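Local coordinates for protein cytochrome P450 RhF (Acinetobacter radioresistens, PDB 6RO8) that binds heme b as the P450 domain of a longer protein that probably works as a monooxygenase and also carries a 2Fe-2S ferredoxin-like portion, at residues P96-I101 / E212-V217; H272-L277 / G315-W320; R290-K295 / D359-Y364. One frame throughout, in Å; residues are numbered along the deposited sequence.

Three contacts in this P450 heme domain illustrate how chemistry changes with place in a fold. Interaction 2 lies about 3 Å from the centre of the chain, is buried, and combines a side-chain-to-carbonyl hydrogen bond with apolar packing beside the heme. Interactions 1 and 3 lie on opposite sides of that centre, each about 23 Å away and partly buried. Interaction 3 sets a helix against an irregular loop, methyl on methyl, whereas interaction 1 joins two helices that probably belong to the cover of the distal side and also lays a methyl on backbone and on a glutamate chain. Interactions 2 and 3 draw on consecutive helices, 273-288 and 290-298, yet do not touch.

Interaction 1: residues P96-I101 / E212-V217; sequences PEALKI and EVAEGV
Ile101 and Ala214 carry this helix-helix contact, with Ala98 and Glu215 completing it. Ala214 CB points at helix 96-104 and meets the flank of Ala98 CB, 3.8 Å away. One turn further on, Ile101 wraps Ala214: its CG2 branch lies over the backbone, 3.6 Å from Ala214 C and 3.4 Å from Glu215 N, while CD1 comes within 4.1 Å of Ala214 CB. It can do so because chi1 of -74° sets CG2 opposite the backbone N of its own residue and CG1 opposite the carbonyl carbon, spreading the branches across the alanine. On the outer flank, the bent chain of Glu215 brings its carboxylate alongside Ile101, and Glu215 OE2 rests 3.9 Å from Ile101 CG2.

The segment axes run nearly parallel, at 19° and 8.7 Å, a spacing that small alanines readily allow. Beyond the first shell, Tyr105 OH and Gln219 NE2 grip Glu215 OE1 by hydrogen bonds, holding the carboxylate beside Ile101. Val213 and Val217 pack on helix 187-202. By their order in the fold, helices 96-104, 187-202 and 207-233 probably correspond to the P450 B', F and G helices, which commonly cover the distal pocket. The contact is mostly apolar, one methyl lying on backbone and glutamate chain; without a directional bond between the segments its fit rests on shape, and the polar tie runs from Glu215 to Tyr105, just past helix 96-104.

Interaction 2: residues H272-L277 / G315-W320; sequences HETTAL and GSVVAW. With HEM (protoporphyrin IX containing Fe), chain B; HIS (histidine), chain C.
Helix 273-288 and the irregular segment 315-320 come closest at Leu277 and Ser316, whose CA atoms are 5.4 Å apart. Ser316 OG donates a hydrogen bond of 2.9 Å to Thr274 O, meeting the carbonyl at a C=O...donor angle of 121° and tilted 33° from its plane. The hydroxyl points there because chi1 of 49° sets it between the backbone N and the carbonyl carbon, leaving Ser316 CB to pack 3.6 Å from Leu277 CB. Beside this bond, Thr274 CG2 lies 3.6 Å from Val317 CG2. Both branches of Thr274 border the bound histidine; OG1 is 3.0 Å from its O and OXT alike, and which of them takes the one proton is not settled. Trp320 has heme CMA over one ring face, and its CH2 comes 3.2 Å from CB of the bound histidine.

A water binds the heme iron, and Cys381 is the axial protein ligand. Ala-His-Glu-Thr-Thr, which contains Thr274, matches the P450 I-helix signature; Thr274, Val317 and Trp320 border the heme. Phe420 packs on Thr274 and Leu277, helix 170-179 covers His272, and Trp320 opens strand 320-324, its backbone bonded to Leu343 of strand 340-343.

Interaction 3: residues R290-K295 / D359-Y364; sequences RKVWKK and DELDIY
Val292 reaches from helix 290-298 to two residues of the loop 359-364, and on it depends the whole of the close packing. Its CG1 methyl and the CG2 methyl of Ile363 meet tip to tip at 3.8 Å. The other methyl, Val292 CG2, lies 4.1 Å from Leu361 CD2, and these two side chains cross at a slant. With chi1 of 162°, CG1 stands opposite the backbone N of Val292; it meets Ile363 and also borders Leu361, while CG2 meets Leu361 alone. Ile363 and Leu361, which flank Asp362, thus both turn toward the valine. The apolar patch continues beyond the segments, where Leu285 and Leu286 of helix 273-288 and Ala306 of helix 303-314 take part.

The solvent side is quite different. Lys295 starts out toward the loop, but its chain leads away from it, while the exposed side chain of Tyr364 lies clear of the helix. Here the loop bonds to itself: Tyr364 N donates to Asp362 OD1 at 3.2 Å, the acceptor being met from above the carboxylate plane, which closes an Asx turn. A separate bond, Asp362 N with Glu309 OE2, ties the loop to helix 303-314. That glutamate belongs to the ExxR motif of the P450 K helix, and the loop occupies the stretch before the heme-binding cysteine segment, consistent with the meander region of the P450 fold packed against its J helix.

Interaction 1: residues P96-I101 / E212-V217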
loop_
_atom_site.group_PDB
_atom_site.type_symbol
_atom_site.label_atom_id
_atom_site.label_comp_id
_atom_site.label_asym_id
_atom_site.label_seq_id
_atom_site.Cartn_x
_atom_site.Cartn_y
_atom_site.Cartn_z
ATOM N N PRO A 96 21.053 -13.184 -12.248
ATOM C CA PRO A 96 20.684 -14.384 -13.020
ATOM C C PRO A 96 20.413 -15.626 -12.191
ATOM O O PRO A 96 19.628 -16.491 -12.605
ATOM C CB PRO A 96 21.914 -14.605 -13.919
ATOM C CG PRO A 96 22.517 -13.304 -14.089
ATOM C CD PRO A 96 22.283 -12.561 -12.747
ATOM N N GLU A 97 21.098 -15.771 -11.058
ATOM C CA GLU A 97 20.854 -16.932 -10.215
ATOM C C GLU A 97 19.521 -16.806 -9.473
ATOM O O GLU A 97 18.909 -17.817 -9.104
ATOM C CB GLU A 97 22.029 -17.134 -9.254
ATOM C CG GLU A 97 23.359 -17.450 -9.929
ATOM C CD GLU A 97 23.414 -18.836 -10.592
ATOM O OE1 GLU A 97 24.295 -19.060 -11.463
ATOM O OE2 GLU A 97 22.586 -19.703 -10.238
ATOM N N ALA A 98 19.037 -15.586 -9.266
ATOM C CA ALA A 98 17.677 -15.432 -8.769
ATOM C C ALA A 98 16.663 -15.858 -9.824
ATOM O O ALA A 98 15.625 -16.447 -9.499
ATOM C CB ALA A 98 17.435 -13.986 -8.340
ATOM N N LEU A 99 16.959 -15.584 -11.093
ATOM C CA LEU A 99 16.002 -15.857 -12.152
ATOM C C LEU A 99 15.720 -17.348 -12.257
ATOM O O LEU A 99 14.594 -17.749 -12.583
ATOM C CB LEU A 99 16.520 -15.291 -13.476
ATOM C CG LEU A 99 16.349 -13.769 -13.581
ATOM C CD1 LEU A 99 16.874 -13.222 -14.889
ATOM C CD2 LEU A 99 14.883 -13.392 -13.395
ATOM N N LYS A 100 16.698 -18.191 -11.934
ATOM C CA LYS A 100 16.452 -19.615 -12.032
ATOM C C LYS A 100 15.934 -20.228 -10.749
ATOM O O LYS A 100 15.278 -21.277 -10.809
ATOM C CB LYS A 100 17.687 -20.342 -12.441
ATOM C CG LYS A 100 17.629 -20.551 -13.865
ATOM C CD LYS A 100 17.594 -19.210 -14.705
ATOM C CE LYS A 100 17.123 -19.407 -16.136
ATOM N NZ LYS A 100 17.708 -20.655 -16.645
ATOM N N ILE A 101 16.106 -19.557 -9.610
ATOM C CA ILE A 101 15.357 -19.984 -8.445
ATOM C C ILE A 101 13.880 -19.897 -8.782
ATOM O O ILE A 101 13.134 -20.881 -8.675
ATOM C CB ILE A 101 15.741 -19.141 -7.215
ATOM C CG1 ILE A 101 17.121 -19.544 -6.699
ATOM C CG2 ILE A 101 14.678 -19.282 -6.132
ATOM C CD1 ILE A 101 17.841 -18.455 -5.888
ATOM N N GLU A 212 17.839 -15.421 -1.186
ATOM C CA GLU A 212 16.807 -15.733 -0.202
ATOM C C GLU A 212 15.472 -15.161 -0.624
ATOM O O GLU A 212 14.442 -15.842 -0.549
ATOM C CB GLU A 212 17.191 -15.180 1.168
ATOM C CG GLU A 212 18.671 -15.278 1.487
ATOM C CD GLU A 212 18.988 -14.813 2.896
ATOM O OE1 GLU A 212 20.127 -15.055 3.354
ATOM O OE2 GLU A 212 18.094 -14.205 3.535
ATOM N N VAL A 213 15.468 -13.904 -1.071
ATOM C CA VAL A 213 14.223 -13.268 -1.494
ATOM C C VAL A 213 13.616 -14.022 -2.668
ATOM O O VAL A 213 12.397 -14.242 -2.718
ATOM C CB VAL A 213 14.459 -11.783 -1.834
ATOM C CG1 VAL A 213 13.151 -11.125 -2.166
ATOM C CG2 VAL A 213 15.110 -11.064 -0.660
ATOM N N ALA A 214 14.458 -14.436 -3.626
ATOM C CA ALA A 214 13.967 -15.209 -4.761
ATOM C C ALA A 214 13.345 -16.521 -4.299
ATOM O O ALA A 214 12.231 -16.870 -4.710
ATOM C CB ALA A 214 15.097 -15.461 -5.759
ATOM N N GLU A 215 14.059 -17.265 -3.448
ATOM C CA GLU A 215 13.472 -18.436 -2.803
ATOM C C GLU A 215 12.129 -18.096 -2.158
ATOM O O GLU A 215 11.115 -18.752 -2.421
ATOM C CB GLU A 215 14.445 -18.997 -1.767
ATOM C CG GLU A 215 15.369 -20.068 -2.321
ATOM C CD GLU A 215 14.615 -21.317 -2.742
ATOM O OE1 GLU A 215 13.449 -21.481 -2.321
ATOM O OE2 GLU A 215 15.183 -22.134 -3.501
ATOM N N GLY A 216 12.101 -17.044 -1.330
ATOM C CA GLY A 216 10.862 -16.664 -0.670
ATOM C C GLY A 216 9.748 -16.358 -1.649
ATOM O O GLY A 216 8.623 -16.842 -1.506
ATOM N N VAL A 217 10.049 -15.548 -2.661
ATOM C CA VAL A 217 9.067 -15.233 -3.694
ATOM C C VAL A 217 8.621 -16.506 -4.411
ATOM O O VAL A 217 7.423 -16.721 -4.641
ATOM C CB VAL A 217 9.659 -14.193 -4.667
ATOM C CG1 VAL A 217 8.847 -14.105 -5.950
ATOM C CG2 VAL A 217 9.744 -12.835 -3.987
#

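Interaction 2: residues H272-L277 / G315-W320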
loop_
_atom_site.group_PDB
_atom_site.type_symbol
_atom_site.label_atom_id
_atom_site.label_comp_id
_atom_site.label_asym_id
_atom_site.label_seq_id
_atom_site.Cartn_x
_atom_site.Cartn_y
_atom_site.Cartn_z
ATOM N N HIS A 272 -3.839 -6.590 3.142
ATOM C CA HIS A 272 -3.619 -6.337 4.556
ATOM C C HIS A 272 -2.400 -5.465 4.824
ATOM O O HIS A 272 -2.437 -4.631 5.733
ATOM C CB HIS A 272 -3.516 -7.666 5.314
ATOM C CG HIS A 272 -2.240 -8.402 5.077
ATOM N ND1 HIS A 272 -1.164 -8.304 5.928
ATOM C CD2 HIS A 272 -1.868 -9.251 4.091
ATOM C CE1 HIS A 272 -0.176 -9.053 5.469
ATOM N NE2 HIS A 272 -0.580 -9.642 4.358
ATOM N N GLU A 273 -1.330 -5.624 4.040
ATOM C CA GLU A 273 -0.069 -4.977 4.396
ATOM C C GLU A 273 -0.181 -3.453 4.394
ATOM O O GLU A 273 0.340 -2.791 5.303
ATOM C CB GLU A 273 1.059 -5.423 3.470
ATOM C CG GLU A 273 2.412 -5.006 4.034
ATOM C CD GLU A 273 3.539 -5.063 3.030
ATOM O OE1 GLU A 273 4.392 -5.973 3.154
ATOM O OE2 GLU A 273 3.580 -4.197 2.130
ATOM N N THR A 274 -0.838 -2.870 3.387
ATOM C CA THR A 274 -0.988 -1.417 3.384
ATOM C C THR A 274 -1.904 -0.936 4.516
ATOM O O THR A 274 -1.712 0.171 5.030
ATOM C CB THR A 274 -1.508 -0.917 2.028
ATOM O OG1 THR A 274 -2.454 -1.841 1.481
ATOM C CG2 THR A 274 -0.373 -0.694 1.052
ATOM N N THR A 275 -2.899 -1.750 4.906
ATOM C CA THR A 275 -3.747 -1.427 6.049
ATOM C C THR A 275 -2.961 -1.432 7.356
ATOM O O THR A 275 -3.199 -0.586 8.229
ATOM C CB THR A 275 -4.916 -2.406 6.117
ATOM O OG1 THR A 275 -5.595 -2.413 4.859
ATOM C CG2 THR A 275 -5.908 -2.008 7.192
ATOM N N ALA A 276 -2.013 -2.364 7.515
ATOM C CA ALA A 276 -1.228 -2.390 8.746
ATOM C C ALA A 276 -0.260 -1.219 8.795
ATOM O O ALA A 276 -0.149 -0.547 9.824
ATOM C CB ALA A 276 -0.471 -3.711 8.887
ATOM N N LEU A 277 0.462 -0.964 7.690
ATOM C CA LEU A 277 1.361 0.186 7.660
ATOM C C LEU A 277 0.599 1.478 7.938
ATOM O O LEU A 277 1.037 2.302 8.754
ATOM C CB LEU A 277 2.068 0.264 6.312
ATOM C CG LEU A 277 3.007 -0.883 5.954
ATOM C CD1 LEU A 277 3.370 -0.794 4.483
ATOM C CD2 LEU A 277 4.253 -0.851 6.826
ATOM N N GLY A 315 0.215 8.474 4.477
ATOM C CA GLY A 315 -0.340 7.234 3.978
ATOM C C GLY A 315 0.709 6.138 3.834
ATOM O O GLY A 315 1.919 6.363 3.922
ATOM N N SER A 316 0.217 4.915 3.631
ATOM C CA SER A 316 1.069 3.737 3.549
ATOM C C SER A 316 1.587 3.471 2.148
ATOM O O SER A 316 2.591 2.774 2.009
ATOM C CB SER A 316 0.316 2.503 4.048
ATOM O OG SER A 316 -0.960 2.420 3.426
ATOM N N VAL A 317 0.925 3.989 1.118
ATOM C CA VAL A 317 1.483 4.056 -0.228
ATOM C C VAL A 317 1.972 5.482 -0.463
ATOM O O VAL A 317 1.183 6.434 -0.435
ATOM C CB VAL A 317 0.452 3.646 -1.289
ATOM C CG1 VAL A 317 1.052 3.816 -2.695
ATOM C CG2 VAL A 317 -0.004 2.205 -1.058
ATOM N N VAL A 318 3.272 5.632 -0.696
ATOM C CA VAL A 318 3.884 6.941 -0.901
ATOM C C VAL A 318 4.277 7.192 -2.347
ATOM O O VAL A 318 4.553 8.352 -2.699
ATOM C CB VAL A 318 5.114 7.130 0.009
ATOM C CG1 VAL A 318 4.684 7.195 1.502
ATOM C CG2 VAL A 318 6.122 6.006 -0.225
ATOM N N ALA A 319 4.323 6.155 -3.192
ATOM C CA ALA A 319 4.685 6.292 -4.601
ATOM C C ALA A 319 4.163 5.086 -5.370
ATOM O O ALA A 319 4.385 3.946 -4.957
ATOM C CB ALA A 319 6.198 6.392 -4.774
ATOM N N TRP A 320 3.477 5.331 -6.477
ATOM C CA TRP A 320 3.002 4.282 -7.364
ATOM C C TRP A 320 3.551 4.553 -8.770
ATOM O O TRP A 320 4.177 5.588 -9.027
ATOM C CB TRP A 320 1.465 4.208 -7.333
ATOM C CG TRP A 320 0.914 2.825 -7.502
ATOM C CD1 TRP A 320 0.029 2.410 -8.465
ATOM C CD2 TRP A 320 1.199 1.668 -6.698
ATOM N NE1 TRP A 320 -0.245 1.066 -8.317
ATOM C CE2 TRP A 320 0.457 0.586 -7.242
ATOM C CE3 TRP A 320 2.019 1.433 -5.585
ATOM C CZ2 TRP A 320 0.496 -0.703 -6.700
ATOM C CZ3 TRP A 320 2.072 0.141 -5.059
ATOM C CH2 TRP A 320 1.304 -0.906 -5.614
HETATM C CHA HEM B . -5.493 -0.593 -5.873
HETATM C CHB HEM B . -3.571 1.604 -1.978
HETATM C CHC HEM B . -5.790 -1.544 1.013
HETATM C CHD HEM B . -7.289 -3.975 -2.918
HETATM C C1A HEM B . -4.759 0.275 -5.093
HETATM C C2A HEM B . -3.901 1.353 -5.551
HETATM C C3A HEM B . -3.377 1.951 -4.486
HETATM C C4A HEM B . -3.866 1.281 -3.293
HETATM C CMA HEM B . -2.409 3.151 -4.539
HETATM C CAA HEM B . -3.644 1.759 -7.020
HETATM C CBA HEM B . -4.556 2.932 -7.321
HETATM C CGA HEM B . -4.453 3.359 -8.760
HETATM O O1A HEM B . -3.647 2.764 -9.516
HETATM O O2A HEM B . -5.189 4.300 -9.140
HETATM C C1B HEM B . -4.069 1.008 -0.843
HETATM C C2B HEM B . -3.914 1.508 0.509
HETATM C C3B HEM B . -4.516 0.627 1.344
HETATM C C4B HEM B . -5.078 -0.451 0.541
HETATM C CMB HEM B . -3.167 2.825 0.853
HETATM C CAB HEM B . -4.678 0.670 2.882
HETATM C CBB HEM B . -4.406 1.719 3.658
HETATM C C1C HEM B . -6.394 -2.489 0.213
HETATM C C2C HEM B . -7.147 -3.658 0.634
HETATM C C3C HEM B . -7.553 -4.309 -0.480
HETATM C C4C HEM B . -7.076 -3.581 -1.621
HETATM C CMC HEM B . -7.408 -4.028 2.110
HETATM C CAC HEM B . -8.384 -5.608 -0.674
HETATM C CBC HEM B . -8.823 -6.344 0.348
HETATM C C1D HEM B . -6.921 -3.302 -4.057
HETATM C C2D HEM B . -7.185 -3.729 -5.410
HETATM C C3D HEM B . -6.704 -2.800 -6.228
HETATM C C4D HEM B . -6.109 -1.739 -5.423
HETATM C CMD HEM B . -7.892 -5.030 -5.848
HETATM C CAD HEM B . -6.759 -2.888 -7.771
HETATM C CBD HEM B . -8.046 -2.303 -8.335
HETATM C CGD HEM B . -7.845 -1.994 -9.802
HETATM O O1D HEM B . -6.738 -2.258 -10.316
HETATM O O2D HEM B . -8.776 -1.473 -10.465
HETATM N NA HEM B . -4.698 0.255 -3.715
HETATM N NB HEM B . -4.780 -0.182 -0.783
HETATM N NC HEM B . -6.375 -2.485 -1.170
HETATM N ND HEM B . -6.266 -2.081 -4.102
HETATM FE FE HEM B . -5.550 -1.142 -2.419
HETATM N N HIS C . 0.218 -3.880 -3.015
HETATM C CA HIS C . -0.421 -2.577 -2.875
HETATM C C HIS C . -1.316 -2.530 -1.640
HETATM O O HIS C . -2.029 -1.538 -1.435
HETATM C CB HIS C . -1.235 -2.242 -4.126
HETATM C CG HIS C . -1.987 -3.407 -4.688
HETATM N ND1 HIS C . -3.338 -3.356 -4.967
HETATM C CD2 HIS C . -1.581 -4.655 -5.020
HETATM C CE1 HIS C . -3.729 -4.523 -5.449
HETATM N NE2 HIS C . -2.682 -5.328 -5.492
HETATM O OXT HIS C . -1.340 -3.469 -0.843
HETATM O O HOH W 1 -3.661 -2.430 -2.691
#

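Interaction 3: residues R290-K295 / D359-Y364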
loop_
_atom_site.group_PDB
_atom_site.type_symbol
_atom_site.label_atom_id
_atom_site.label_comp_id
_atom_site.label_asym_id
_atom_site.label_seq_id
_atom_site.Cartn_x
_atom_site.Cartn_y
_atom_site.Cartn_z
ATOM N N ARG A 290 -0.842 15.619 21.137
ATOM C CA ARG A 290 -1.693 15.354 22.295
ATOM C C ARG A 290 -2.989 16.149 22.229
ATOM O O ARG A 290 -4.047 15.672 22.664
ATOM C CB ARG A 290 -0.931 15.670 23.580
ATOM C CG ARG A 290 0.385 14.927 23.710
ATOM C CD ARG A 290 0.210 13.467 23.356
ATOM N NE ARG A 290 -0.592 12.757 24.343
ATOM C CZ ARG A 290 -0.956 11.484 24.238
ATOM N NH1 ARG A 290 -0.611 10.779 23.160
ATOM N NH2 ARG A 290 -1.691 10.926 25.201
ATOM N N LYS A 291 -2.927 17.368 21.691
ATOM C CA LYS A 291 -4.145 18.140 21.481
ATOM C C LYS A 291 -5.083 17.380 20.546
ATOM O O LYS A 291 -6.276 17.234 20.826
ATOM C CB LYS A 291 -3.805 19.529 20.920
ATOM C CG LYS A 291 -2.956 20.484 21.822
ATOM C CD LYS A 291 -1.527 19.945 22.161
ATOM C CE LYS A 291 -0.622 19.776 20.921
ATOM N NZ LYS A 291 0.443 18.711 21.068
ATOM N N VAL A 292 -4.542 16.820 19.459
ATOM C CA VAL A 292 -5.368 16.058 18.523
ATOM C C VAL A 292 -5.916 14.796 19.189
ATOM O O VAL A 292 -7.067 14.404 18.960
ATOM C CB VAL A 292 -4.565 15.738 17.241
ATOM C CG1 VAL A 292 -5.220 14.606 16.451
ATOM C CG2 VAL A 292 -4.435 16.984 16.367
ATOM N N TRP A 293 -5.115 14.158 20.045
ATOM C CA TRP A 293 -5.504 12.859 20.588
ATOM C C TRP A 293 -6.672 12.989 21.561
ATOM O O TRP A 293 -7.620 12.188 21.526
ATOM C CB TRP A 293 -4.300 12.206 21.270
ATOM C CG TRP A 293 -4.597 10.888 21.921
ATOM C CD1 TRP A 293 -4.704 10.646 23.249
ATOM C CD2 TRP A 293 -4.821 9.630 21.265
ATOM N NE1 TRP A 293 -4.980 9.319 23.472
ATOM C CE2 TRP A 293 -5.055 8.672 22.270
ATOM C CE3 TRP A 293 -4.839 9.224 19.931
ATOM C CZ2 TRP A 293 -5.313 7.334 21.986
ATOM C CZ3 TRP A 293 -5.097 7.895 19.647
ATOM C CH2 TRP A 293 -5.333 6.966 20.668
ATOM N N LYS A 294 -6.634 13.989 22.448
ATOM C CA LYS A 294 -7.758 14.115 23.363
ATOM C C LYS A 294 -8.989 14.635 22.654
ATOM O O LYS A 294 -10.105 14.338 23.086
ATOM C CB LYS A 294 -7.378 14.978 24.570
ATOM C CG LYS A 294 -6.367 14.261 25.503
ATOM C CD LYS A 294 -7.027 13.736 26.843
ATOM C CE LYS A 294 -6.380 12.374 27.229
ATOM N NZ LYS A 294 -4.875 12.423 27.410
ATOM N N LYS A 295 -8.817 15.371 21.553
ATOM C CA LYS A 295 -9.962 15.655 20.700
ATOM C C LYS A 295 -10.579 14.362 20.171
ATOM O O LYS A 295 -11.811 14.214 20.167
ATOM C CB LYS A 295 -9.570 16.586 19.552
ATOM C CG LYS A 295 -10.120 17.999 19.704
ATOM C CD LYS A 295 -9.377 19.042 18.851
ATOM C CE LYS A 295 -8.124 19.531 19.548
ATOM N NZ LYS A 295 -8.445 20.503 20.631
ATOM N N ASP A 359 1.772 20.430 5.132
ATOM C CA ASP A 359 2.546 19.567 6.015
ATOM C C ASP A 359 1.937 19.446 7.403
ATOM O O ASP A 359 2.440 18.667 8.221
ATOM C CB ASP A 359 3.986 20.061 6.100
ATOM C CG ASP A 359 4.638 20.126 4.751
ATOM O OD1 ASP A 359 4.341 19.250 3.916
ATOM O OD2 ASP A 359 5.434 21.049 4.516
ATOM N N GLU A 360 0.853 20.162 7.676
ATOM C CA GLU A 360 0.231 20.153 8.986
ATOM C C GLU A 360 -0.889 19.117 9.073
ATOM O O GLU A 360 -1.589 18.831 8.098
ATOM C CB GLU A 360 -0.290 21.548 9.319
ATOM C CG GLU A 360 0.829 22.499 9.712
ATOM C CD GLU A 360 0.392 23.956 9.731
ATOM O OE1 GLU A 360 1.257 24.847 9.571
ATOM O OE2 GLU A 360 -0.815 24.212 9.914
ATOM N N LEU A 361 -1.035 18.544 10.266
ATOM C CA LEU A 361 -2.057 17.539 10.548
ATOM C C LEU A 361 -3.296 18.258 11.066
ATOM O O LEU A 361 -3.412 18.559 12.251
ATOM C CB LEU A 361 -1.551 16.514 11.555
ATOM C CG LEU A 361 -2.605 15.516 12.036
ATOM C CD1 LEU A 361 -2.679 14.308 11.089
ATOM C CD2 LEU A 361 -2.320 15.070 13.463
ATOM N N ASP A 362 -4.228 18.536 10.159
ATOM C CA ASP A 362 -5.492 19.188 10.469
ATOM C C ASP A 362 -6.598 18.140 10.327
ATOM O O ASP A 362 -6.960 17.755 9.213
ATOM C CB ASP A 362 -5.705 20.376 9.537
ATOM C CG ASP A 362 -7.099 20.963 9.642
ATOM O OD1 ASP A 362 -7.785 20.673 10.644
ATOM O OD2 ASP A 362 -7.509 21.708 8.721
ATOM N N ILE A 363 -7.163 17.688 11.456
ATOM C CA ILE A 363 -8.027 16.516 11.377
ATOM C C ILE A 363 -9.388 16.842 10.803
ATOM O O ILE A 363 -10.118 15.917 10.451
ATOM C CB ILE A 363 -8.261 15.754 12.701
ATOM C CG1 ILE A 363 -8.916 16.632 13.766
ATOM C CG2 ILE A 363 -6.984 15.123 13.171
ATOM C CD1 ILE A 363 -9.107 15.895 15.077
ATOM N N TYR A 364 -9.748 18.108 10.624
ATOM C CA TYR A 364 -10.796 18.348 9.630
ATOM C C TYR A 364 -10.362 19.375 8.616
ATOM O O TYR A 364 -11.014 20.399 8.412
ATOM C CB TYR A 364 -12.146 18.786 10.177
ATOM C CG TYR A 364 -13.060 17.611 10.430
ATOM C CD1 TYR A 364 -12.631 16.587 11.220
ATOM C CD2 TYR A 364 -14.350 17.537 9.898
ATOM C CE1 TYR A 364 -13.379 15.491 11.443
ATOM C CE2 TYR A 364 -15.148 16.416 10.136
ATOM C CZ TYR A 364 -14.630 15.398 10.922
ATOM O OH TYR A 364 -15.278 14.241 11.242
#